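Local coordinates for protein saframycin Mx1 synthetase B (Legionella pneumophila subsp. pneumophila, PDB 3KXW) that belongs to the ANL superfamily of AMP-binding enzymes and holds 5'-O-[(S)-(dodecanoyloxy)(hydroxy)phosphoryl]adenosine in its pocket in this model, at residues 210-215 with 236-241; 261-266 with 293-298; 266-271 with 300-305; 319-324 with 342-347. One frame throughout, in Å; residues are numbered along the deposited sequence.

How the contacts relate
From the N terminus, contact 1 comes first: strand 210-213 runs out, helix 220-233 crosses back, and strand 236-239 closes the loop alongside. Contact 2 closes a second beta-alpha-beta loop, strand 263-266 through helix 269-277 to strand 293-296. Contact 3 crosses it, since 266-271 lies inside that loop and 300-305 beyond it; the two share Ser266 and both touch the bound ligand. Contact 4 follows in series, closing 319-324 onto 342-347. None nests within another. Ser264 OG bonded to Phe212 O ties contact 2 to contact 1, strand 323-328 pairs with strand 293-296, and Glu303 of contact 3 reaches both Lys320 and Tyr345 of contact 4.

Contact 1 (210-215 with 236-241); sequences IIFSWL and QAIMMS
The parallel pair of a beta-alpha-beta unit, strand 210-213, helix 220-233 and strand 236-239, is held here by Ile211 and Ser213 reaching across to Gln236, Ile238 and Met240. Ile211 N donates to Gln236 O, and Ile211 O takes Ile238 N at 2.7 Å, nearly straight at 166°. The ladder goes on with Ser213 N to Ile238 O at 2.8 Å and ends with Met240 N on Ser213 O at 3.1 Å. Ile238 O also lies over one face of the Phe212 ring, 3.2 Å from Phe212 CD1. With its CG anti to the backbone N (chi1 -175°), Phe212 lays that ring across the Ile238 side chain at about a right angle, and CD1 meets Ile238 CG2 at 3.7 Å. Further along, the selenium of selenomethionine Met240 stands at the ring's edge, 5.4 Å from its centroid, a Met-aromatic contact. Met240 CG touches Trp214 CB as well. Past the last rung Ser213 OG accepts from Leu215 N in an ST turn, and a water donates to both Leu215 O and Met240 O, bridging the two segments just past the strands. Helix 220-233 covers the face carrying Ile211, Ser213 and Met239, while His255 of helix 250-259 meets Phe212 on the other; strand 28-34 pairs beyond Ala237, and residues 262-263 bond to Ile210 and Phe212.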
# COMPACT_ATOMS: atom_id res chain seq x y z
N ILE A 210 13.70 15.03 -0.27
CA ILE A 210 13.12 14.69 -1.56
C ILE A 210 12.53 13.28 -1.46
O ILE A 210 13.19 12.34 -1.05
CB ILE A 210 14.17 14.75 -2.68
CG1 ILE A 210 14.64 16.21 -2.84
CG2 ILE A 210 13.61 14.21 -4.00
CD1 ILE A 210 15.65 16.41 -3.95
N ILE A 211 11.27 13.13 -1.81
CA ILE A 211 10.68 11.81 -1.71
C ILE A 211 10.64 11.13 -3.06
O ILE A 211 10.25 11.74 -4.06
CB ILE A 211 9.26 11.90 -1.11
CG1 ILE A 211 9.33 12.49 0.31
CG2 ILE A 211 8.58 10.53 -1.15
CD1 ILE A 211 7.94 12.71 0.96
N PHE A 212 11.05 9.87 -3.11
CA PHE A 212 10.81 9.09 -4.33
C PHE A 212 9.78 8.00 -4.03
O PHE A 212 9.81 7.40 -2.96
CB PHE A 212 12.09 8.47 -4.90
CG PHE A 212 11.85 7.78 -6.19
CD1 PHE A 212 11.93 8.50 -7.38
CD2 PHE A 212 11.39 6.47 -6.23
CE1 PHE A 212 11.63 7.88 -8.59
CE2 PHE A 212 11.09 5.86 -7.43
CZ PHE A 212 11.21 6.57 -8.62
N SER A 213 8.88 7.75 -4.97
CA SER A 213 7.93 6.67 -4.76
C SER A 213 7.54 5.96 -6.04
O SER A 213 7.26 6.61 -7.03
CB SER A 213 6.68 7.21 -4.09
OG SER A 213 5.77 6.16 -3.79
N TRP A 214 7.52 4.63 -6.00
CA TRP A 214 6.84 3.86 -7.06
C TRP A 214 5.53 3.27 -6.55
O TRP A 214 4.87 2.52 -7.27
CB TRP A 214 7.72 2.71 -7.60
CG TRP A 214 8.22 1.78 -6.50
CD1 TRP A 214 9.42 1.85 -5.87
CD2 TRP A 214 7.52 0.67 -5.91
NE1 TRP A 214 9.53 0.86 -4.92
CE2 TRP A 214 8.37 0.12 -4.93
CE3 TRP A 214 6.27 0.09 -6.12
CZ2 TRP A 214 8.01 -0.97 -4.14
CZ3 TRP A 214 5.91 -1.02 -5.35
CH2 TRP A 214 6.77 -1.53 -4.37
N LEU A 215 5.17 3.59 -5.31
CA LEU A 215 4.05 2.92 -4.63
C LEU A 215 2.69 3.20 -5.24
O LEU A 215 2.44 4.28 -5.75
CB LEU A 215 4.02 3.27 -3.14
CG LEU A 215 5.25 2.94 -2.30
CD1 LEU A 215 5.05 3.41 -0.85
CD2 LEU A 215 5.62 1.43 -2.36
N GLN A 236 9.51 18.08 -2.76
CA GLN A 236 9.35 17.39 -4.05
C GLN A 236 8.93 15.93 -3.89
O GLN A 236 9.47 15.21 -3.04
CB GLN A 236 10.63 17.45 -4.87
CG GLN A 236 10.92 18.79 -5.53
CD GLN A 236 12.02 18.65 -6.56
OE1 GLN A 236 13.18 18.99 -6.30
NE2 GLN A 236 11.66 18.16 -7.73
N ALA A 237 7.98 15.49 -4.72
CA ALA A 237 7.62 14.08 -4.82
C ALA A 237 8.04 13.63 -6.22
O ALA A 237 7.62 14.22 -7.22
CB ALA A 237 6.09 13.90 -4.63
N ILE A 238 8.91 12.62 -6.29
CA ILE A 238 9.34 12.11 -7.59
C ILE A 238 8.84 10.69 -7.73
O ILE A 238 9.08 9.88 -6.83
CB ILE A 238 10.90 12.07 -7.73
CG1 ILE A 238 11.51 13.41 -7.29
CG2 ILE A 238 11.31 11.65 -9.16
CD1 ILE A 238 11.27 14.51 -8.19
N MSE A 239 8.13 10.38 -8.82
CA MSE A 239 7.37 9.13 -8.85
C MSE A 239 7.46 8.34 -10.16
O MSE A 239 7.71 8.88 -11.22
CB MSE A 239 5.90 9.42 -8.56
CG MSE A 239 5.64 9.98 -7.16
SE MSE A 239 3.89 10.89 -7.17
CE MSE A 239 4.41 12.48 -8.22
N MSE A 240 7.22 7.04 -10.05
CA MSE A 240 6.94 6.22 -11.21
C MSE A 240 5.87 5.21 -10.81
O MSE A 240 5.47 5.13 -9.63
CB MSE A 240 8.20 5.50 -11.68
CG MSE A 240 8.69 4.43 -10.71
SE MSE A 240 10.37 3.63 -11.36
CE MSE A 240 10.68 2.42 -9.86
N SER A 241 5.41 4.42 -11.78
CA SER A 241 4.36 3.45 -11.51
C SER A 241 4.89 2.14 -10.90
O SER A 241 6.05 1.78 -11.08
CB SER A 241 3.61 3.12 -12.79
OG SER A 241 4.45 2.40 -13.67
O HOH W 1 2.96 5.41 -8.35

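Contact 2 (261-266 with 293-298); sequences ATISGS and TAFNGA. With 1ZZ (5'-O-[(S)-(dodecanoyloxy)(hydroxy)phosphoryl]adenosine), chain B.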
# COMPACT_ATOMS: atom_id res chain seq x y z
N ALA A 261 17.16 11.35 -3.78
CA ALA A 261 16.04 11.20 -2.87
C ALA A 261 16.54 10.88 -1.48
O ALA A 261 17.55 10.17 -1.30
CB ALA A 261 15.06 10.08 -3.38
N THR A 262 15.84 11.41 -0.48
CA THR A 262 16.23 11.23 0.91
C THR A 262 15.28 10.27 1.63
O THR A 262 15.66 9.57 2.59
CB THR A 262 16.29 12.60 1.68
OG1 THR A 262 14.99 13.16 1.79
CG2 THR A 262 17.17 13.60 0.93
N ILE A 263 14.04 10.25 1.17
CA ILE A 263 13.03 9.36 1.75
C ILE A 263 12.38 8.53 0.65
O ILE A 263 11.95 9.08 -0.34
CB ILE A 263 11.95 10.16 2.48
CG1 ILE A 263 12.60 11.04 3.55
CG2 ILE A 263 10.96 9.22 3.13
CD1 ILE A 263 11.55 11.86 4.34
N SER A 264 12.36 7.21 0.82
CA SER A 264 11.67 6.34 -0.12
C SER A 264 11.45 5.05 0.63
O SER A 264 12.19 4.74 1.56
CB SER A 264 12.51 6.14 -1.40
OG SER A 264 11.79 5.53 -2.45
N GLY A 265 10.38 4.33 0.30
CA GLY A 265 10.16 3.06 0.98
C GLY A 265 9.04 2.25 0.36
O GLY A 265 8.58 2.57 -0.72
N SER A 266 8.58 1.23 1.08
CA SER A 266 7.72 0.21 0.49
C SER A 266 7.35 -0.82 1.54
O SER A 266 7.90 -0.82 2.63
CB SER A 266 8.49 -0.52 -0.62
OG SER A 266 9.62 -1.22 -0.07
N THR A 293 16.22 7.68 4.93
CA THR A 293 15.06 7.02 5.51
C THR A 293 14.45 6.07 4.48
O THR A 293 13.82 6.50 3.51
CB THR A 293 13.98 8.00 5.94
OG1 THR A 293 14.54 8.92 6.87
CG2 THR A 293 12.80 7.27 6.60
N ALA A 294 14.69 4.78 4.69
CA ALA A 294 14.16 3.74 3.80
C ALA A 294 13.05 3.08 4.59
O ALA A 294 13.31 2.14 5.38
CB ALA A 294 15.24 2.74 3.46
N PHE A 295 11.82 3.57 4.44
CA PHE A 295 10.76 3.08 5.33
C PHE A 295 10.25 1.71 4.89
O PHE A 295 10.32 1.35 3.71
CB PHE A 295 9.64 4.10 5.54
CG PHE A 295 8.87 4.41 4.29
CD1 PHE A 295 9.20 5.51 3.51
CD2 PHE A 295 7.79 3.61 3.92
CE1 PHE A 295 8.48 5.79 2.34
CE2 PHE A 295 7.07 3.89 2.77
CZ PHE A 295 7.40 4.96 1.98
N ASN A 296 9.80 0.94 5.87
CA ASN A 296 9.37 -0.42 5.65
C ASN A 296 8.11 -0.62 6.47
O ASN A 296 8.17 -0.76 7.69
CB ASN A 296 10.47 -1.38 6.11
CG ASN A 296 10.18 -2.82 5.77
OD1 ASN A 296 9.06 -3.17 5.38
ND2 ASN A 296 11.18 -3.68 5.95
N GLY A 297 6.97 -0.62 5.79
CA GLY A 297 5.68 -0.78 6.45
C GLY A 297 4.62 -1.33 5.50
O GLY A 297 4.82 -1.31 4.28
N ALA A 298 3.49 -1.75 6.07
CA ALA A 298 2.28 -2.22 5.39
C ALA A 298 2.11 -3.73 5.49
O ALA A 298 1.05 -4.28 5.17
CB ALA A 298 2.20 -1.74 3.94
P 1ZZ B . -3.75 -0.78 5.00
C1 1ZZ B . 6.58 9.48 3.57
N1 1ZZ B . 0.61 -3.78 8.65
O1 1ZZ B . -0.50 -0.68 5.25
C2 1ZZ B . 6.17 8.02 3.79
N2 1ZZ B . 2.15 -2.17 8.92
O2 1ZZ B . -2.58 0.40 5.07
C3 1ZZ B . 5.49 7.81 5.15
N3 1ZZ B . 1.88 -5.70 9.91
O3 1ZZ B . -4.99 -0.25 5.54
C4 1ZZ B . 4.72 6.48 5.17
N4 1ZZ B . 4.03 -4.95 10.71
O4 1ZZ B . -3.93 -1.21 3.46
C5 1ZZ B . 4.39 6.00 6.60
N5 1ZZ B . 4.85 -2.77 10.52
O5 1ZZ B . -3.28 -2.15 5.83
C6 1ZZ B . 3.74 4.61 6.50
O6 1ZZ B . -1.36 -3.78 7.15
C7 1ZZ B . 3.42 3.75 7.75
O7 1ZZ B . -2.14 -5.47 9.39
C8 1ZZ B . 2.89 2.32 7.56
O8 1ZZ B . -3.58 -3.49 9.75
C9 1ZZ B . 1.38 2.36 7.32
C10 1ZZ B . 0.84 1.20 6.45
C11 1ZZ B . -0.63 1.53 6.06
C12 1ZZ B . -1.39 0.21 5.84
C13 1ZZ B . -2.87 -2.08 7.18
C14 1ZZ B . -2.49 -3.35 7.63
C15 1ZZ B . -2.37 -3.43 9.19
C16 1ZZ B . -1.61 -4.49 9.41
C17 1ZZ B . -0.63 -4.33 8.35
C18 1ZZ B . 0.99 -2.40 8.41
C19 1ZZ B . 2.61 -3.47 9.51
C20 1ZZ B . 1.69 -4.37 9.39
C21 1ZZ B . 3.01 -6.00 10.50
C22 1ZZ B . 3.87 -3.81 10.28
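Ser264 O is gripped by more than one donor: Phe295 N reaches it at 3.1 Å along a bent path (139° at the hydrogen), tilted from the carbonyl plane, and Trp291 NE1 bonds to it as well. The CA of Ala294 adds a C-H...O contact to the same oxygen. On one side of this point Ser264 N donates to Thr293 O at a straighter 164°; on the other, Ser266 N comes down on Phe295 O at 3.2 Å from above the carbonyl plane. That oxygen also takes the hydroxyl of Tyr271. These are the parallel strands 263-266 and 293-296 of a beta-alpha-beta unit, and Phe295 and Ala298 belong to the pocket of the bound ligand. Phe295 CG sits between the backbone N and the carbonyl carbon (chi1 65°), which folds the ring back over the neighbouring strand. Gly265, with no side chain to intervene, puts its CA 3.4 Å from the centroid of the Phe295 ring in a CH-pi contact over the face. The opposite face receives the ligand's acyl tail, with 1ZZ C2 3.5 Å from Phe295 CE1. Ile263 CG2 comes up at the ring's edge, 4.1 Å from Phe295 CD1.

Contact 3 (266-271 with 300-305); sequences SPNFAY and PVREET. With 1ZZ (5'-O-[(S)-(dodecanoyloxy)(hydroxy)phosphoryl]adenosine), chain B.
Asn268 fills the tight half of this contact, its amide pushed between Arg302 and Thr305 at the start of helix 303-313. Its chi1 of -173° swings CG to the far side from the backbone N and aims the group at 300-305. Arg302 N, at the helix N-cap position, donates to Asn268 OD1 at 2.9 Å and 174°, from well above the carbonyl plane; Asn296 ND2 holds the same oxygen. Asn268 ND2 gives a hydrogen bond to Thr305 OG1 at 3.0 Å. That hydroxyl also takes Arg302 NH1, in the guanidinium plane, at 2.8 Å and is bonded to Asp272 OD2. With OD1 and ND2 both bonded, the amide is held against a flip. Beside it Thr305 CG2 packs on Tyr271 CB at 3.7 Å. The other side is looser: Pro300 is exposed and meets Asn268 through its carbonyl O, 3.3 Å from Asn268 CB, while Pro300 CA lies 3.6 Å from C21 of the ligand's adenine, and Val301 CG2 approaches the adenine's amino N5. Arg302 NH2 makes a salt bridge with Glu304. Helices 269-277 and 303-313 meet here beside strand 293-296, with Tyr271 edge-to-face against Phe309 and Phe323 and Arg302 NE bridged to Glu499 of strand 499-508.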
# COMPACT_ATOMS: atom_id res chain seq x y z
N SER A 266 8.58 1.23 1.08
CA SER A 266 7.72 0.21 0.49
C SER A 266 7.35 -0.82 1.54
O SER A 266 7.90 -0.82 2.63
CB SER A 266 8.49 -0.52 -0.62
OG SER A 266 9.62 -1.22 -0.07
N PRO A 267 6.43 -1.73 1.19
CA PRO A 267 6.27 -2.93 2.03
C PRO A 267 7.56 -3.74 2.01
O PRO A 267 8.38 -3.62 1.09
CB PRO A 267 5.15 -3.73 1.32
CG PRO A 267 4.45 -2.73 0.46
CD PRO A 267 5.55 -1.77 0.02
N ASN A 268 7.73 -4.57 3.02
CA ASN A 268 8.94 -5.37 3.19
C ASN A 268 9.35 -6.14 1.92
O ASN A 268 10.52 -6.19 1.57
CB ASN A 268 8.68 -6.34 4.33
CG ASN A 268 9.91 -7.11 4.73
OD1 ASN A 268 10.73 -6.61 5.49
ND2 ASN A 268 10.03 -8.34 4.24
N PHE A 269 8.39 -6.75 1.23
CA PHE A 269 8.73 -7.61 0.08
C PHE A 269 9.64 -6.92 -0.97
O PHE A 269 10.43 -7.58 -1.66
CB PHE A 269 7.47 -8.12 -0.62
CG PHE A 269 6.96 -7.19 -1.68
CD1 PHE A 269 7.43 -7.27 -2.97
CD2 PHE A 269 6.02 -6.21 -1.36
CE1 PHE A 269 6.99 -6.39 -3.95
CE2 PHE A 269 5.58 -5.33 -2.33
CZ PHE A 269 6.07 -5.42 -3.63
N ALA A 270 9.50 -5.61 -1.13
CA ALA A 270 10.16 -4.95 -2.26
C ALA A 270 11.69 -4.90 -2.08
O ALA A 270 12.44 -4.87 -3.08
CB ALA A 270 9.58 -3.54 -2.49
N TYR A 271 12.14 -4.92 -0.84
CA TYR A 271 13.57 -4.99 -0.57
C TYR A 271 14.13 -6.37 -1.00
O TYR A 271 15.18 -6.46 -1.63
CB TYR A 271 13.89 -4.60 0.90
CG TYR A 271 13.50 -3.16 1.23
CD1 TYR A 271 14.25 -2.09 0.77
CD2 TYR A 271 12.37 -2.89 1.99
CE1 TYR A 271 13.90 -0.77 1.05
CE2 TYR A 271 12.00 -1.57 2.28
CZ TYR A 271 12.76 -0.52 1.80
OH TYR A 271 12.41 0.77 2.08
N PRO A 300 4.28 -7.50 7.47
CA PRO A 300 5.31 -7.82 8.48
C PRO A 300 6.72 -7.46 8.04
O PRO A 300 7.14 -7.72 6.93
CB PRO A 300 5.13 -9.32 8.69
CG PRO A 300 3.69 -9.53 8.43
CD PRO A 300 3.36 -8.63 7.27
N VAL A 301 7.45 -6.84 8.95
CA VAL A 301 8.77 -6.32 8.68
C VAL A 301 9.82 -7.37 9.11
O VAL A 301 9.80 -7.85 10.26
CB VAL A 301 8.95 -4.99 9.44
CG1 VAL A 301 10.39 -4.49 9.36
CG2 VAL A 301 7.93 -3.94 8.92
N ARG A 302 10.70 -7.77 8.20
CA ARG A 302 11.64 -8.88 8.47
C ARG A 302 13.10 -8.44 8.61
O ARG A 302 13.63 -7.78 7.74
CB ARG A 302 11.54 -9.96 7.39
CG ARG A 302 10.13 -10.51 7.18
CD ARG A 302 10.08 -11.47 6.01
NE ARG A 302 10.75 -12.75 6.25
CZ ARG A 302 11.97 -13.08 5.82
NH1 ARG A 302 12.71 -12.20 5.15
NH2 ARG A 302 12.47 -14.29 6.07
N GLU A 303 13.75 -8.83 9.70
CA GLU A 303 15.18 -8.61 9.86
C GLU A 303 15.99 -9.21 8.71
O GLU A 303 16.86 -8.55 8.17
CB GLU A 303 15.69 -9.18 11.19
CG GLU A 303 17.22 -9.30 11.24
CD GLU A 303 17.91 -7.94 11.29
OE1 GLU A 303 17.25 -6.97 11.72
OE2 GLU A 303 19.10 -7.85 10.91
N GLU A 304 15.68 -10.44 8.33
CA GLU A 304 16.44 -11.09 7.27
C GLU A 304 16.39 -10.30 5.95
O GLU A 304 17.40 -10.14 5.27
CB GLU A 304 16.00 -12.55 7.08
CG GLU A 304 16.79 -13.29 5.98
CD GLU A 304 16.38 -14.77 5.84
OE1 GLU A 304 15.18 -15.07 5.68
OE2 GLU A 304 17.28 -15.64 5.88
N THR A 305 15.20 -9.82 5.59
CA THR A 305 15.03 -8.95 4.43
C THR A 305 15.94 -7.75 4.48
O THR A 305 16.60 -7.43 3.49
CB THR A 305 13.58 -8.44 4.32
OG1 THR A 305 12.72 -9.56 4.15
CG2 THR A 305 13.44 -7.48 3.14
P 1ZZ B . -3.75 -0.78 5.00
C1 1ZZ B . 6.58 9.48 3.57
N1 1ZZ B . 0.61 -3.78 8.65
O1 1ZZ B . -0.50 -0.68 5.25
C2 1ZZ B . 6.17 8.02 3.79
N2 1ZZ B . 2.15 -2.17 8.92
O2 1ZZ B . -2.58 0.40 5.07
C3 1ZZ B . 5.49 7.81 5.15
N3 1ZZ B . 1.88 -5.70 9.91
O3 1ZZ B . -4.99 -0.25 5.54
C4 1ZZ B . 4.72 6.48 5.17
N4 1ZZ B . 4.03 -4.95 10.71
O4 1ZZ B . -3.93 -1.21 3.46
C5 1ZZ B . 4.39 6.00 6.60
N5 1ZZ B . 4.85 -2.77 10.52
O5 1ZZ B . -3.28 -2.15 5.83
C6 1ZZ B . 3.74 4.61 6.50
O6 1ZZ B . -1.36 -3.78 7.15
C7 1ZZ B . 3.42 3.75 7.75
O7 1ZZ B . -2.14 -5.47 9.39
C8 1ZZ B . 2.89 2.32 7.56
O8 1ZZ B . -3.58 -3.49 9.75
C9 1ZZ B . 1.38 2.36 7.32
C10 1ZZ B . 0.84 1.20 6.45
C11 1ZZ B . -0.63 1.53 6.06
C12 1ZZ B . -1.39 0.21 5.84
C13 1ZZ B . -2.87 -2.08 7.18
C14 1ZZ B . -2.49 -3.35 7.63
C15 1ZZ B . -2.37 -3.43 9.19
C16 1ZZ B . -1.61 -4.49 9.41
C17 1ZZ B . -0.63 -4.33 8.35
C18 1ZZ B . 0.99 -2.40 8.41
C19 1ZZ B . 2.61 -3.47 9.51
C20 1ZZ B . 1.69 -4.37 9.39
C21 1ZZ B . 3.01 -6.00 10.50
C22 1ZZ B . 3.87 -3.81 10.28

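Contact 4 (319-324 with 342-347); sequences RKEAFY and GSSYKT
The Tyr345 ring is met obliquely from two places, by Lys320 CE near its hydroxyl and by Phe323 CB beside CE2 and CD2. This is surface packing of the loop between strands 335-338 and 347-350 on the 3-10 turn 320-322 leading into strand 323-328 of the mixed sheet shared with strand 293-296. The extended Lys320 chain crosses the tyrosine at about a right angle, bringing CE to 3.2 Å from Tyr345 OH; Phe323 CB lies 3.8 Å from Tyr345 CE2. Both polar ends go on to helix 303-313, Tyr345 OH to Glu303 and Lys320 NZ to Glu303 and Glu307, a cluster that probably favours the charged lysine. Between the two backbones the polar links run through water. One water accepts from Tyr345 N and lies 2.9 Å from both Phe323 O and Ser343 O, a pair of acceptors that a second water also joins. Another accepts from Gly342 N at 3.1 Å and sits near Ala322 O. Toward solvent, Arg319 and Glu321 pair by charge alone, the carboxylate oxygen lying out of the guanidinium plane. A further water is bonded to Ser344 OG at 2.7 Å and weakly to Glu321 OE2, and Glu321 CB rests 3.5 Å from Gly342 O.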
# COMPACT_ATOMS: atom_id res chain seq x y z
N ARG A 319 23.11 2.65 3.89
CA ARG A 319 23.43 2.37 5.28
C ARG A 319 22.25 1.72 5.99
O ARG A 319 21.11 2.13 5.80
CB ARG A 319 23.83 3.66 6.03
CG ARG A 319 25.24 4.14 5.69
CD ARG A 319 25.65 5.40 6.48
NE ARG A 319 25.65 5.15 7.92
CZ ARG A 319 24.67 5.51 8.74
NH1 ARG A 319 23.62 6.18 8.29
NH2 ARG A 319 24.75 5.20 10.03
N LYS A 320 22.51 0.72 6.81
CA LYS A 320 21.40 -0.02 7.42
C LYS A 320 20.58 0.85 8.36
O LYS A 320 19.39 0.57 8.58
CB LYS A 320 21.90 -1.28 8.15
CG LYS A 320 20.79 -2.26 8.55
CD LYS A 320 21.35 -3.57 9.15
CE LYS A 320 20.22 -4.57 9.49
NZ LYS A 320 20.73 -5.82 10.18
N GLU A 321 21.21 1.88 8.91
CA GLU A 321 20.56 2.81 9.82
C GLU A 321 19.44 3.58 9.12
O GLU A 321 18.60 4.19 9.77
CB GLU A 321 21.59 3.83 10.38
CG GLU A 321 22.64 3.25 11.31
CD GLU A 321 23.70 2.43 10.59
OE1 GLU A 321 23.85 2.59 9.36
OE2 GLU A 321 24.38 1.61 11.25
N ALA A 322 19.46 3.59 7.80
CA ALA A 322 18.41 4.28 7.05
C ALA A 322 17.05 3.56 7.22
O ALA A 322 15.98 4.19 7.13
CB ALA A 322 18.77 4.35 5.57
N PHE A 323 17.09 2.26 7.47
CA PHE A 323 15.85 1.48 7.49
C PHE A 323 14.95 1.96 8.60
O PHE A 323 15.42 2.14 9.73
CB PHE A 323 16.12 -0.01 7.68
CG PHE A 323 16.28 -0.77 6.40
CD1 PHE A 323 15.26 -0.80 5.46
CD2 PHE A 323 17.43 -1.50 6.15
CE1 PHE A 323 15.40 -1.53 4.29
CE2 PHE A 323 17.58 -2.21 4.98
CZ PHE A 323 16.54 -2.24 4.06
N TYR A 324 13.67 2.15 8.27
CA TYR A 324 12.73 2.77 9.19
C TYR A 324 11.43 1.98 9.18
O TYR A 324 10.52 2.30 8.42
CB TYR A 324 12.44 4.21 8.77
CG TYR A 324 11.63 5.01 9.76
CD1 TYR A 324 12.24 5.70 10.80
CD2 TYR A 324 10.24 5.08 9.66
CE1 TYR A 324 11.51 6.45 11.71
CE2 TYR A 324 9.49 5.84 10.57
CZ TYR A 324 10.13 6.51 11.60
OH TYR A 324 9.39 7.23 12.50
N GLY A 342 17.37 7.62 11.19
CA GLY A 342 18.82 7.54 11.38
C GLY A 342 19.29 6.66 12.53
O GLY A 342 20.47 6.26 12.60
N SER A 343 18.40 6.35 13.46
CA SER A 343 18.74 5.42 14.54
C SER A 343 18.59 3.97 14.07
O SER A 343 17.84 3.69 13.14
CB SER A 343 17.85 5.71 15.75
OG SER A 343 17.92 4.66 16.69
N SER A 344 19.30 3.04 14.71
CA SER A 344 19.16 1.61 14.37
C SER A 344 17.86 1.09 14.94
O SER A 344 17.63 1.22 16.14
CB SER A 344 20.29 0.79 14.99
OG SER A 344 21.56 1.12 14.46
N TYR A 345 17.03 0.47 14.11
CA TYR A 345 15.79 -0.11 14.63
C TYR A 345 16.09 -1.26 15.60
O TYR A 345 17.11 -1.94 15.49
CB TYR A 345 14.87 -0.57 13.49
CG TYR A 345 15.46 -1.68 12.64
CD1 TYR A 345 15.39 -3.00 13.06
CD2 TYR A 345 16.06 -1.40 11.42
CE1 TYR A 345 15.94 -4.02 12.28
CE2 TYR A 345 16.60 -2.41 10.64
CZ TYR A 345 16.54 -3.71 11.07
OH TYR A 345 17.09 -4.71 10.29
N LYS A 346 15.18 -1.47 16.55
CA LYS A 346 15.36 -2.53 17.54
C LYS A 346 14.74 -3.85 17.13
O LYS A 346 13.79 -3.88 16.35
CB LYS A 346 14.80 -2.07 18.89
CG LYS A 346 15.46 -0.77 19.40
CD LYS A 346 14.89 -0.39 20.76
CE LYS A 346 15.52 0.89 21.29
NZ LYS A 346 15.11 2.09 20.48
N THR A 347 15.29 -4.94 17.65
CA THR A 347 14.71 -6.26 17.46
C THR A 347 14.59 -6.98 18.81
O THR A 347 15.27 -6.62 19.77
CB THR A 347 15.49 -7.14 16.44
OG1 THR A 347 16.77 -7.51 16.98
CG2 THR A 347 15.68 -6.40 15.11
O HOH W 2 22.58 7.65 11.29
O HOH W 3 15.78 5.89 9.22
O HOH W 4 21.99 -0.07 12.05
O HOH W 5 17.62 1.41 11.39
O HOH W 6 15.81 4.60 11.32